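Local coordinates for glyoxalase family protein (Bacillus cereus, PDB 1SS4) that belongs to the glyoxalase (vicinal oxygen chelate) superfamily, has no established function, and may be a metal-dependent enzyme such as a methylmalonyl-CoA epimerase, at residues A[17-22]-A[72-77]; A[97-102]-A[142-147]; A[105-110]-A[130-135]. All coordinates share one frame; numbering follows the deposited sequence.

Interaction 1 (A[17-22]-A[72-77]); sequences IVVESL and IELSRF
Ile17 opens the contact by pairing with Leu74 in a parallel bridge. Its N donates to Glu73 O at 2.8 Å, and its O accepts from Ser75 N at 2.9 Å. With CG1 beside the backbone N (chi1 -47°), its CD1 reaches across to Ile72 CG2, 3.9 Å away, while CB lies alongside Leu74 CD2. These branched chains suit a sheet face overlain by Phe29 and Ala25 of helix 22-32. Val18 turns to the other face, where Ser75 also points, and CG1 touches the edge of the Phe77 ring, in its plane, 3.8 Å from CD2. Val19 N then donates to Ser75 O at 2.7 Å, and a water bridges Val19 O and Phe77 N where the direct ladder has ended. At Glu20 the chain bends away; its O rests 3.4 Å from Arg76 CD. Ser21 suits the N-cap, its OG taking Asn24 N. Leu22 returns over the strand, CD1 lying 3.6 Å from Leu74 CB and CB at the edge of the Arg76 guanidinium. That arginine offers its methylene chain to the turn and carries its charge on to a salt bridge with Glu59. This parallel pairing joins the first and last strands of a β-α-β-β-β module of the glyoxalase fold. The chemistry is therefore divided: backbone bonds fix the register, aliphatic groups fill the helix-covered face, and Arg76 keeps its paired charge at the margin.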
ATOM      1  N   ILE A  17      -0.802   5.218   4.993  1.00 19.63           N
ATOM      2  CA  ILE A  17      -1.518   4.514   6.058  1.00 21.43           C
ATOM      3  C   ILE A  17      -2.049   5.584   7.029  1.00 21.38           C
ATOM      4  O   ILE A  17      -1.319   6.506   7.391  1.00 22.70           O
ATOM      5  CB  ILE A  17      -0.560   3.567   6.864  1.00 20.96           C
ATOM      6  CG1 ILE A  17       0.299   2.725   5.909  1.00 22.27           C
ATOM      7  CG2 ILE A  17      -1.391   2.648   7.796  1.00 19.38           C
ATOM      8  CD1 ILE A  17       1.425   1.938   6.609  1.00 22.50           C
ATOM      9  N   VAL A  18      -3.316   5.465   7.414  1.00 22.60           N
ATOM     10  CA  VAL A  18      -3.941   6.381   8.367  1.00 21.67           C
ATOM     11  C   VAL A  18      -3.744   5.711   9.724  1.00 22.89           C
ATOM     12  O   VAL A  18      -4.131   4.565   9.910  1.00 21.62           O
ATOM     13  CB  VAL A  18      -5.446   6.550   8.064  1.00 21.66           C
ATOM     14  CG1 VAL A  18      -6.129   7.347   9.162  1.00 19.34           C
ATOM     15  CG2 VAL A  18      -5.605   7.244   6.745  1.00 19.78           C
ATOM     16  N   VAL A  19      -3.110   6.417  10.658  1.00 23.56           N
ATOM     17  CA  VAL A  19      -2.838   5.833  11.954  1.00 23.73           C
ATOM     18  C   VAL A  19      -3.406   6.647  13.107  1.00 26.52           C
ATOM     19  O   VAL A  19      -3.814   7.803  12.930  1.00 25.39           O
ATOM     20  CB  VAL A  19      -1.322   5.631  12.158  1.00 25.71           C
ATOM     21  CG1 VAL A  19      -0.768   4.768  11.031  1.00 26.70           C
ATOM     22  CG2 VAL A  19      -0.602   6.976  12.192  1.00 25.14           C
ATOM     23  N   GLU A  20      -3.447   6.010  14.277  1.00 27.57           N
ATOM     24  CA  GLU A  20      -3.952   6.610  15.508  1.00 31.30           C
ATOM     25  C   GLU A  20      -2.889   7.527  16.124  1.00 30.58           C
ATOM     26  O   GLU A  20      -3.181   8.640  16.552  1.00 30.70           O
ATOM     27  CB  GLU A  20      -4.303   5.490  16.491  1.00 32.81           C
ATOM     28  CG  GLU A  20      -5.120   5.912  17.685  1.00 37.97           C
ATOM     29  CD  GLU A  20      -5.488   4.731  18.580  1.00 41.91           C
ATOM     30  OE1 GLU A  20      -6.164   4.981  19.607  1.00 45.04           O
ATOM     31  OE2 GLU A  20      -5.110   3.560  18.269  1.00 39.06           O
ATOM     32  N   SER A  21      -1.652   7.047  16.165  1.00 32.23           N
ATOM     33  CA  SER A  21      -0.527   7.804  16.727  1.00 31.37           C
ATOM     34  C   SER A  21       0.598   7.942  15.709  1.00 30.60           C
ATOM     35  O   SER A  21       1.225   6.950  15.335  1.00 28.53           O
ATOM     36  CB  SER A  21       0.033   7.101  17.969  1.00 32.11           C
ATOM     37  OG  SER A  21       1.295   7.646  18.337  1.00 30.72           O
ATOM     38  N   LEU A  22       0.851   9.170  15.259  1.00 30.05           N
ATOM     39  CA  LEU A  22       1.923   9.396  14.300  1.00 30.55           C
ATOM     40  C   LEU A  22       3.271   9.084  14.974  1.00 30.43           C
ATOM     41  O   LEU A  22       4.150   8.435  14.385  1.00 29.22           O
ATOM     42  CB  LEU A  22       1.881  10.843  13.794  1.00 28.41           C
ATOM     43  CG  LEU A  22       2.475  11.085  12.405  1.00 28.06           C
ATOM     44  CD1 LEU A  22       1.786  10.166  11.383  1.00 25.34           C
ATOM     45  CD2 LEU A  22       2.300  12.549  12.011  1.00 26.81           C
ATOM     46  N   ILE A  72       6.492   5.536   2.489  1.00 23.39           N
ATOM     47  CA  ILE A  72       5.282   5.240   3.240  1.00 22.11           C
ATOM     48  C   ILE A  72       4.843   6.567   3.850  1.00 24.56           C
ATOM     49  O   ILE A  72       5.586   7.207   4.598  1.00 24.44           O
ATOM     50  CB  ILE A  72       5.526   4.234   4.363  1.00 21.67           C
ATOM     51  CG1 ILE A  72       5.857   2.878   3.767  1.00 22.89           C
ATOM     52  CG2 ILE A  72       4.303   4.161   5.293  1.00 20.29           C
ATOM     53  CD1 ILE A  72       6.531   1.922   4.769  1.00 30.37           C
ATOM     54  N   GLU A  73       3.636   6.991   3.506  1.00 22.44           N
ATOM     55  CA  GLU A  73       3.100   8.231   4.043  1.00 23.38           C
ATOM     56  C   GLU A  73       2.196   7.867   5.204  1.00 22.59           C
ATOM     57  O   GLU A  73       1.262   7.076   5.045  1.00 24.32           O
ATOM     58  CB  GLU A  73       2.280   8.976   2.985  1.00 22.26           C
ATOM     59  CG  GLU A  73       1.789  10.341   3.449  1.00 29.77           C
ATOM     60  CD  GLU A  73       1.032  11.111   2.358  1.00 34.39           C
ATOM     61  OE1 GLU A  73       1.551  11.239   1.226  1.00 39.30           O
ATOM     62  OE2 GLU A  73      -0.079  11.596   2.628  1.00 37.75           O
ATOM     63  N   LEU A  74       2.468   8.451   6.362  1.00 22.26           N
ATOM     64  CA  LEU A  74       1.673   8.204   7.550  1.00 22.13           C
ATOM     65  C   LEU A  74       0.817   9.442   7.801  1.00 24.89           C
ATOM     66  O   LEU A  74       1.319  10.576   7.765  1.00 22.79           O
ATOM     67  CB  LEU A  74       2.604   7.911   8.740  1.00 25.06           C
ATOM     68  CG  LEU A  74       3.544   6.715   8.542  1.00 23.75           C
ATOM     69  CD1 LEU A  74       4.580   6.664   9.660  1.00 27.66           C
ATOM     70  CD2 LEU A  74       2.741   5.395   8.503  1.00 23.66           C
ATOM     71  N   SER A  75      -0.483   9.224   8.010  1.00 24.44           N
ATOM     72  CA  SER A  75      -1.429  10.308   8.260  1.00 25.81           C
ATOM     73  C   SER A  75      -2.222  10.088   9.546  1.00 25.25           C
ATOM     74  O   SER A  75      -2.597   8.960   9.873  1.00 24.22           O
ATOM     75  CB  SER A  75      -2.430  10.434   7.104  1.00 25.73           C
ATOM     76  OG  SER A  75      -1.806  10.967   5.953  1.00 34.07           O
ATOM     77  N   ARG A  76      -2.469  11.180  10.257  1.00 25.05           N
ATOM     78  CA  ARG A  76      -3.262  11.167  11.483  1.00 28.67           C
ATOM     79  C   ARG A  76      -4.295  12.287  11.356  1.00 27.58           C
ATOM     80  O   ARG A  76      -3.935  13.456  11.170  1.00 27.29           O
ATOM     81  CB  ARG A  76      -2.386  11.430  12.707  1.00 30.69           C
ATOM     82  CG  ARG A  76      -3.176  11.445  14.004  1.00 39.57           C
ATOM     83  CD  ARG A  76      -2.254  11.660  15.196  1.00 42.74           C
ATOM     84  NE  ARG A  76      -1.617  12.979  15.187  1.00 45.59           N
ATOM     85  CZ  ARG A  76      -2.197  14.093  15.626  1.00 47.79           C
ATOM     86  NH1 ARG A  76      -3.435  14.057  16.111  1.00 47.91           N
ATOM     87  NH2 ARG A  76      -1.535  15.242  15.592  1.00 47.63           N
ATOM     88  N   PHE A  77      -5.573  11.929  11.439  1.00 28.52           N
ATOM     89  CA  PHE A  77      -6.650  12.905  11.334  1.00 29.64           C
ATOM     90  C   PHE A  77      -6.913  13.616  12.666  1.00 30.46           C
ATOM     91  O   PHE A  77      -7.058  12.966  13.682  1.00 30.69           O
ATOM     92  CB  PHE A  77      -7.946  12.214  10.891  1.00 26.62           C
ATOM     93  CG  PHE A  77      -8.060  12.016   9.397  1.00 28.28           C
ATOM     94  CD1 PHE A  77      -8.579  13.024   8.587  1.00 25.60           C
ATOM     95  CD2 PHE A  77      -7.622  10.836   8.797  1.00 25.32           C
ATOM     96  CE1 PHE A  77      -8.653  12.861   7.190  1.00 24.97           C
ATOM     97  CE2 PHE A  77      -7.691  10.665   7.417  1.00 23.93           C
ATOM     98  CZ  PHE A  77      -8.206  11.678   6.605  1.00 27.10           C
TER
HETATM   99  O   HOH W   1      -6.126   9.312  12.193  1.00 29.04           O

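Interaction 2 (A[97-102]-A[142-147]); sequences LRVMFT and ILIGLA
Met100, a selenomethionine, sets CG anti to its backbone N (chi1 166°) and then folds back at its next two torsions, which lays SE across the backbone of the neighbouring strand, 3.5 Å from Gly145 C. The same selenium meets Ala147 CB at 3.9 Å. Glycine and alanine, with little or no side chain, suit the strand that this bulky, flexible group overlies. Arg98 starts with CG between its backbone N and carbonyl carbon (chi1 58°) and bends again at chi2, so that CD passes over Gly145 and the guanidinium comes to lie with one face over Met100 CB. CB of Arg98 sits 3.4 Å from Leu143 O, but the charged end leads away to Asn14 of the second subunit.

On the other face, Phe101 and Ile144 meet at an angle: CG2 of the isoleucine reaches the ring edge, in its plane, 3.4 Å from CD2. The Val99 and Ile144 side chains lie side by side nearby, CG2 meeting CD1. Phe101 and Ile144, both large and apolar, suit the face that receives Phe28, Phe29 and Ile32 of helix 22-32. Where the second strand begins, Leu97 CD1 and Leu143 CD2 are packed tightly, 3.5 Å apart.

Between the faces runs the parallel ladder. Gly145 N donates to Val99 O, Phe101 N to Gly145 O at 2.9 Å, and Ala147 N to Phe101 O. The middle donor stands 43° out of the carbonyl plane. Residues 98-102 also pair antiparallel with a strand of the second subunit. Joining the first and last strands of a β-α-β-β-β unit side by side and parallel is typical of the module of the glyoxalase fold.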
ATOM      1  N   LEU A  97      -3.814  -5.078   1.655  1.00 16.77           N
ATOM      2  CA  LEU A  97      -3.460  -6.098   2.642  1.00 15.43           C
ATOM      3  C   LEU A  97      -2.201  -5.804   3.441  1.00 17.29           C
ATOM      4  O   LEU A  97      -2.231  -5.679   4.682  1.00 16.11           O
ATOM      5  CB  LEU A  97      -3.293  -7.459   1.938  1.00 15.72           C
ATOM      6  CG  LEU A  97      -2.913  -8.634   2.840  1.00 14.41           C
ATOM      7  CD1 LEU A  97      -3.995  -8.862   3.858  1.00 17.99           C
ATOM      8  CD2 LEU A  97      -2.697  -9.919   2.002  1.00 19.12           C
ATOM      9  N   ARG A  98      -1.081  -5.710   2.744  1.00 18.18           N
ATOM     10  CA  ARG A  98       0.156  -5.452   3.456  1.00 19.30           C
ATOM     11  C   ARG A  98       1.253  -5.005   2.522  1.00 19.25           C
ATOM     12  O   ARG A  98       1.211  -5.289   1.328  1.00 21.96           O
ATOM     13  CB  ARG A  98       0.611  -6.745   4.147  1.00 20.98           C
ATOM     14  CG  ARG A  98       0.812  -7.927   3.155  1.00 22.75           C
ATOM     15  CD  ARG A  98       2.285  -8.184   2.915  1.00 24.28           C
ATOM     16  NE  ARG A  98       2.571  -9.116   1.821  1.00 24.22           N
ATOM     17  CZ  ARG A  98       2.788  -8.741   0.567  1.00 21.82           C
ATOM     18  NH1 ARG A  98       2.733  -7.453   0.239  1.00 22.83           N
ATOM     19  NH2 ARG A  98       3.126  -9.636  -0.349  1.00 22.51           N
ATOM     20  N   VAL A  99       2.224  -4.294   3.080  1.00 20.31           N
ATOM     21  CA  VAL A  99       3.402  -3.934   2.317  1.00 20.88           C
ATOM     22  C   VAL A  99       4.436  -4.983   2.772  1.00 22.25           C
ATOM     23  O   VAL A  99       4.455  -5.382   3.943  1.00 22.77           O
ATOM     24  CB  VAL A  99       3.913  -2.502   2.620  1.00 23.00           C
ATOM     25  CG1 VAL A  99       2.836  -1.477   2.212  1.00 23.68           C
ATOM     26  CG2 VAL A  99       4.230  -2.329   4.077  1.00 25.97           C
HETATM   27  N   MSE A 100       5.252  -5.454   1.826  1.00 20.00           N
HETATM   28  CA  MSE A 100       6.287  -6.467   2.070  1.00 24.54           C
HETATM   29  C   MSE A 100       7.677  -5.824   1.998  1.00 22.20           C
HETATM   30  O   MSE A 100       7.990  -5.123   1.038  1.00 24.63           O
HETATM   31  CB  MSE A 100       6.169  -7.573   1.008  1.00 25.04           C
HETATM   32  CG  MSE A 100       7.351  -8.539   0.903  1.00 31.93           C
HETATM   33 SE   MSE A 100       7.434  -9.734   2.398  0.93 37.42          SE
HETATM   34  CE  MSE A 100       5.945 -10.893   2.019  1.00 27.28           C
ATOM     35  N   PHE A 101       8.495  -6.056   3.016  1.00 24.56           N
ATOM     36  CA  PHE A 101       9.855  -5.505   3.060  1.00 25.01           C
ATOM     37  C   PHE A 101      10.892  -6.642   3.024  1.00 27.88           C
ATOM     38  O   PHE A 101      10.700  -7.682   3.652  1.00 26.36           O
ATOM     39  CB  PHE A 101      10.079  -4.729   4.365  1.00 25.53           C
ATOM     40  CG  PHE A 101       9.179  -3.539   4.540  1.00 26.06           C
ATOM     41  CD1 PHE A 101       9.395  -2.372   3.809  1.00 26.58           C
ATOM     42  CD2 PHE A 101       8.153  -3.560   5.481  1.00 25.40           C
ATOM     43  CE1 PHE A 101       8.607  -1.233   4.012  1.00 27.88           C
ATOM     44  CE2 PHE A 101       7.356  -2.424   5.694  1.00 30.39           C
ATOM     45  CZ  PHE A 101       7.589  -1.255   4.953  1.00 26.71           C
ATOM     46  N   THR A 102      11.986  -6.449   2.289  1.00 28.33           N
ATOM     47  CA  THR A 102      13.047  -7.462   2.296  1.00 30.30           C
ATOM     48  C   THR A 102      14.093  -6.876   3.232  1.00 29.12           C
ATOM     49  O   THR A 102      14.491  -5.730   3.064  1.00 27.57           O
ATOM     50  CB  THR A 102      13.700  -7.662   0.924  1.00 31.66           C
ATOM     51  OG1 THR A 102      12.732  -8.182   0.007  1.00 31.56           O
ATOM     52  CG2 THR A 102      14.876  -8.671   1.033  1.00 29.49           C
ATOM     53  N   ILE A 142      -1.175  -3.131  12.460  1.00 27.55           N
ATOM     54  CA  ILE A 142      -1.045  -3.047  11.007  1.00 25.53           C
ATOM     55  C   ILE A 142      -0.208  -4.189  10.418  1.00 25.09           C
ATOM     56  O   ILE A 142       0.916  -4.455  10.849  1.00 20.66           O
ATOM     57  CB  ILE A 142      -0.474  -1.661  10.616  1.00 25.05           C
ATOM     58  CG1 ILE A 142      -1.518  -0.593  10.986  1.00 28.23           C
ATOM     59  CG2 ILE A 142      -0.147  -1.593   9.105  1.00 22.88           C
ATOM     60  CD1 ILE A 142      -1.007   0.831  10.970  1.00 27.55           C
ATOM     61  N   LEU A 143      -0.771  -4.857   9.421  1.00 24.06           N
ATOM     62  CA  LEU A 143      -0.117  -5.988   8.775  1.00 24.33           C
ATOM     63  C   LEU A 143       1.051  -5.608   7.863  1.00 24.19           C
ATOM     64  O   LEU A 143       0.904  -4.803   6.934  1.00 22.78           O
ATOM     65  CB  LEU A 143      -1.142  -6.789   7.973  1.00 22.26           C
ATOM     66  CG  LEU A 143      -0.688  -8.159   7.460  1.00 24.23           C
ATOM     67  CD1 LEU A 143      -0.472  -9.084   8.653  1.00 22.37           C
ATOM     68  CD2 LEU A 143      -1.767  -8.741   6.520  1.00 19.89           C
ATOM     69  N   ILE A 144       2.206  -6.219   8.141  1.00 22.18           N
ATOM     70  CA  ILE A 144       3.435  -6.018   7.377  1.00 25.29           C
ATOM     71  C   ILE A 144       4.004  -7.386   7.028  1.00 23.89           C
ATOM     72  O   ILE A 144       3.807  -8.343   7.751  1.00 25.32           O
ATOM     73  CB  ILE A 144       4.498  -5.299   8.219  1.00 28.26           C
ATOM     74  CG1 ILE A 144       3.948  -3.976   8.743  1.00 32.38           C
ATOM     75  CG2 ILE A 144       5.722  -5.074   7.402  1.00 33.94           C
ATOM     76  CD1 ILE A 144       3.623  -2.991   7.653  1.00 31.75           C
ATOM     77  N   GLY A 145       4.704  -7.460   5.908  1.00 24.02           N
ATOM     78  CA  GLY A 145       5.337  -8.686   5.492  1.00 22.98           C
ATOM     79  C   GLY A 145       6.844  -8.439   5.566  1.00 24.65           C
ATOM     80  O   GLY A 145       7.324  -7.338   5.300  1.00 22.81           O
ATOM     81  N   LEU A 146       7.587  -9.462   5.957  1.00 23.95           N
ATOM     82  CA  LEU A 146       9.046  -9.366   6.044  1.00 24.65           C
ATOM     83  C   LEU A 146       9.643 -10.551   5.323  1.00 23.89           C
ATOM     84  O   LEU A 146       9.111 -11.645   5.393  1.00 24.67           O
ATOM     85  CB  LEU A 146       9.509  -9.394   7.494  1.00 26.45           C
ATOM     86  CG  LEU A 146       9.102  -8.298   8.466  1.00 28.04           C
ATOM     87  CD1 LEU A 146       9.639  -8.655   9.847  1.00 28.05           C
ATOM     88  CD2 LEU A 146       9.647  -6.972   8.010  1.00 28.21           C
ATOM     89  N   ALA A 147      10.740 -10.326   4.613  1.00 25.65           N
ATOM     90  CA  ALA A 147      11.424 -11.410   3.918  1.00 29.07           C
ATOM     91  C   ALA A 147      12.931 -11.197   3.920  1.00 30.31           C
ATOM     92  O   ALA A 147      13.409 -10.066   3.962  1.00 28.41           O
ATOM     93  CB  ALA A 147      10.956 -11.503   2.491  1.00 26.49           C
TER

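Interaction 3 (A[105-110]-A[130-135]); sequences DIDEMV and SYRLCY
Ile106 and Val110, one turn apart on the helix, close over Cys134 of the strand, and this is the tightly packed part of the contact. With CG1 anti to its backbone N (chi1 -171°) and the chain extended, Ile106 sends CD1 down to the strand, 3.7 Å from Leu133 CA and 3.8 Å from Cys134 SG. Val110 CG2 meets the same sulfur at 3.7 Å. A small, weakly polar cysteine suits this position, where two branched aliphatic chains converge.

Toward the partly exposed side the contact becomes polar and looser. Arg132 reaches round with a bend at chi3 and grips Asp107 end-on: NH2 donates to OD1 and NH1 to OD2, both at 3.0 Å. The carboxylate and guanidinium planes are 51° apart. OD1 is met on its syn side, whereas OD2 is approached from well above the carboxylate plane. Ile106 CG2 lies over one guanidinium face, 3.7 Å from NH1, and links the apolar and charged parts.

Helix 106-115 follows strand 95-103, and this is the helix-on-sheet packing of the β-α-β-β-β unit. Burial of aliphatic groups thus holds the helix against its sheet, and the ion pair ties its first turn to the strand's beginning at the margin.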
ATOM      1  N   ASP A 105      18.434  -9.554   7.887  1.00 40.49           N
ATOM      2  CA  ASP A 105      18.252 -10.707   8.758  1.00 41.16           C
ATOM      3  C   ASP A 105      16.868 -10.680   9.376  1.00 38.49           C
ATOM      4  O   ASP A 105      16.596  -9.888  10.279  1.00 38.36           O
ATOM      5  CB  ASP A 105      19.286 -10.722   9.878  1.00 45.10           C
ATOM      6  CG  ASP A 105      19.011 -11.823  10.885  1.00 48.23           C
ATOM      7  OD1 ASP A 105      19.144 -13.012  10.528  1.00 53.19           O
ATOM      8  OD2 ASP A 105      18.635 -11.502  12.024  1.00 50.93           O
ATOM      9  N   ILE A 106      16.006 -11.566   8.902  1.00 37.88           N
ATOM     10  CA  ILE A 106      14.635 -11.610   9.375  1.00 37.41           C
ATOM     11  C   ILE A 106      14.502 -12.024  10.840  1.00 37.04           C
ATOM     12  O   ILE A 106      13.628 -11.529  11.554  1.00 34.31           O
ATOM     13  CB  ILE A 106      13.787 -12.523   8.451  1.00 35.96           C
ATOM     14  CG1 ILE A 106      12.305 -12.407   8.805  1.00 35.34           C
ATOM     15  CG2 ILE A 106      14.282 -13.963   8.534  1.00 38.46           C
ATOM     16  CD1 ILE A 106      11.419 -13.184   7.855  1.00 30.62           C
ATOM     17  N   ASP A 107      15.370 -12.914  11.314  1.00 37.13           N
ATOM     18  CA  ASP A 107      15.272 -13.314  12.714  1.00 39.09           C
ATOM     19  C   ASP A 107      15.540 -12.140  13.661  1.00 38.52           C
ATOM     20  O   ASP A 107      14.802 -11.936  14.624  1.00 39.33           O
ATOM     21  CB  ASP A 107      16.227 -14.478  13.020  1.00 41.31           C
ATOM     22  CG  ASP A 107      15.774 -15.792  12.392  1.00 42.87           C
ATOM     23  OD1 ASP A 107      14.555 -16.075  12.359  1.00 43.18           O
ATOM     24  OD2 ASP A 107      16.648 -16.566  11.949  1.00 46.15           O
ATOM     25  N   GLU A 108      16.577 -11.357  13.390  1.00 39.22           N
ATOM     26  CA  GLU A 108      16.879 -10.210  14.237  1.00 40.76           C
ATOM     27  C   GLU A 108      15.700  -9.232  14.180  1.00 40.61           C
ATOM     28  O   GLU A 108      15.259  -8.708  15.206  1.00 40.88           O
ATOM     29  CB  GLU A 108      18.159  -9.521  13.756  1.00 42.23           C
ATOM     30  CG  GLU A 108      18.767  -8.503  14.713  1.00 46.90           C
ATOM     31  CD  GLU A 108      17.944  -7.233  14.856  1.00 51.16           C
ATOM     32  OE1 GLU A 108      17.556  -6.651  13.816  1.00 52.31           O
ATOM     33  OE2 GLU A 108      17.695  -6.807  16.007  1.00 53.42           O
HETATM   34  N   MSE A 109      15.178  -9.002  12.978  1.00 40.68           N
HETATM   35  CA  MSE A 109      14.057  -8.075  12.809  1.00 39.43           C
HETATM   36  C   MSE A 109      12.808  -8.562  13.539  1.00 38.98           C
HETATM   37  O   MSE A 109      12.109  -7.772  14.179  1.00 39.30           O
HETATM   38  CB  MSE A 109      13.745  -7.877  11.322  1.00 39.55           C
HETATM   39  CG  MSE A 109      12.688  -6.806  11.056  1.00 39.91           C
HETATM   40 SE   MSE A 109      13.177  -5.052  11.731  0.92 42.26          SE
HETATM   41  CE  MSE A 109      14.316  -4.507  10.272  1.00 41.04           C
ATOM     42  N   VAL A 110      12.522  -9.857  13.443  1.00 38.23           N
ATOM     43  CA  VAL A 110      11.350 -10.404  14.123  1.00 39.55           C
ATOM     44  C   VAL A 110      11.567 -10.320  15.630  1.00 40.84           C
ATOM     45  O   VAL A 110      10.676  -9.913  16.377  1.00 40.00           O
ATOM     46  CB  VAL A 110      11.085 -11.888  13.729  1.00 40.19           C
ATOM     47  CG1 VAL A 110       9.997 -12.475  14.622  1.00 40.37           C
ATOM     48  CG2 VAL A 110      10.650 -11.973  12.273  1.00 39.33           C
ATOM     49  N   SER A 130      15.164 -19.914  -1.701  1.00 54.34           N
ATOM     50  CA  SER A 130      15.306 -18.512  -2.065  1.00 54.50           C
ATOM     51  C   SER A 130      14.877 -17.489  -1.012  1.00 53.78           C
ATOM     52  O   SER A 130      15.489 -16.431  -0.889  1.00 54.56           O
ATOM     53  CB  SER A 130      14.548 -18.246  -3.371  1.00 54.78           C
ATOM     54  OG  SER A 130      13.222 -18.737  -3.302  1.00 56.08           O
ATOM     55  N   TYR A 131      13.841 -17.806  -0.246  1.00 53.35           N
ATOM     56  CA  TYR A 131      13.330 -16.874   0.753  1.00 51.66           C
ATOM     57  C   TYR A 131      12.955 -17.488   2.082  1.00 49.12           C
ATOM     58  O   TYR A 131      12.750 -18.687   2.208  1.00 49.83           O
ATOM     59  CB  TYR A 131      12.058 -16.183   0.244  1.00 54.62           C
ATOM     60  CG  TYR A 131      12.246 -15.121  -0.797  1.00 57.71           C
ATOM     61  CD1 TYR A 131      12.906 -13.926  -0.495  1.00 59.84           C
ATOM     62  CD2 TYR A 131      11.733 -15.288  -2.083  1.00 58.79           C
ATOM     63  CE1 TYR A 131      13.048 -12.923  -1.448  1.00 61.42           C
ATOM     64  CE2 TYR A 131      11.872 -14.290  -3.046  1.00 61.75           C
ATOM     65  CZ  TYR A 131      12.532 -13.109  -2.720  1.00 62.06           C
ATOM     66  OH  TYR A 131      12.677 -12.119  -3.667  1.00 63.88           O
ATOM     67  N   ARG A 132      12.854 -16.611   3.068  1.00 46.20           N
ATOM     68  CA  ARG A 132      12.403 -16.949   4.404  1.00 42.67           C
ATOM     69  C   ARG A 132      11.511 -15.732   4.628  1.00 41.62           C
ATOM     70  O   ARG A 132      11.927 -14.604   4.355  1.00 41.54           O
ATOM     71  CB  ARG A 132      13.554 -16.975   5.412  1.00 41.98           C
ATOM     72  CG  ARG A 132      14.343 -18.297   5.428  1.00 40.99           C
ATOM     73  CD  ARG A 132      15.297 -18.362   6.620  1.00 40.68           C
ATOM     74  NE  ARG A 132      14.577 -18.455   7.888  1.00 39.53           N
ATOM     75  CZ  ARG A 132      14.972 -17.876   9.015  1.00 39.67           C
ATOM     76  NH1 ARG A 132      16.092 -17.163   9.034  1.00 41.77           N
ATOM     77  NH2 ARG A 132      14.241 -17.986  10.117  1.00 39.32           N
ATOM     78  N   LEU A 133      10.281 -15.946   5.082  1.00 38.43           N
ATOM     79  CA  LEU A 133       9.386 -14.814   5.285  1.00 36.80           C
ATOM     80  C   LEU A 133       8.307 -15.051   6.330  1.00 34.79           C
ATOM     81  O   LEU A 133       8.047 -16.185   6.732  1.00 34.66           O
ATOM     82  CB  LEU A 133       8.718 -14.435   3.962  1.00 33.67           C
ATOM     83  CG  LEU A 133       7.613 -15.377   3.486  1.00 34.83           C
ATOM     84  CD1 LEU A 133       6.819 -14.701   2.377  1.00 32.33           C
ATOM     85  CD2 LEU A 133       8.213 -16.702   3.013  1.00 36.07           C
ATOM     86  N   CYS A 134       7.678 -13.957   6.755  1.00 31.78           N
ATOM     87  CA  CYS A 134       6.618 -14.010   7.740  1.00 31.26           C
ATOM     88  C   CYS A 134       5.737 -12.768   7.637  1.00 29.63           C
ATOM     89  O   CYS A 134       6.062 -11.812   6.922  1.00 27.16           O
ATOM     90  CB  CYS A 134       7.201 -14.072   9.151  1.00 32.24           C
ATOM     91  SG  CYS A 134       8.083 -12.571   9.634  1.00 34.78           S
ATOM     92  N   TYR A 135       4.624 -12.813   8.355  1.00 26.76           N
ATOM     93  CA  TYR A 135       3.687 -11.696   8.443  1.00 27.33           C
ATOM     94  C   TYR A 135       3.744 -11.281   9.897  1.00 29.54           C
ATOM     95  O   TYR A 135       3.776 -12.123  10.794  1.00 30.20           O
ATOM     96  CB  TYR A 135       2.254 -12.118   8.120  1.00 24.57           C
ATOM     97  CG  TYR A 135       1.871 -12.093   6.658  1.00 24.81           C
ATOM     98  CD1 TYR A 135       0.532 -12.235   6.275  1.00 25.26           C
ATOM     99  CD2 TYR A 135       2.830 -11.953   5.662  1.00 24.98           C
ATOM    100  CE1 TYR A 135       0.165 -12.235   4.938  1.00 25.23           C
ATOM    101  CE2 TYR A 135       2.476 -11.960   4.326  1.00 24.47           C
ATOM    102  CZ  TYR A 135       1.139 -12.103   3.972  1.00 24.86           C
ATOM    103  OH  TYR A 135       0.800 -12.143   2.646  1.00 27.47           O
TER
HETATM  104  O   HOH W   2      17.575 -14.770   9.651  1.00 43.39           O

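How the interactions relate
Interactions 1 and 2 are equivalent pairings in the two four-stranded sheets: each joins the first and last strands of its sheet in parallel. Interaction 3 instead sets a helix against the second sheet. Interaction 2 is wholly buried, interaction 1 partly so, and interaction 3, whose centre lies about 17 Å from the centre of the chain, trades backbone bonds for side-chain packing and a salt bridge. Interactions 1 and 2 touch directly, Ile72 CD1 meeting Phe101 CZ at 3.4 Å, and both pack on helix 22-32. Interactions 2 and 3 share the second sheet, where 143-149 and 131-137 are neighbours. Interactions 1 and 3 do not touch, but all three reach the second subunit.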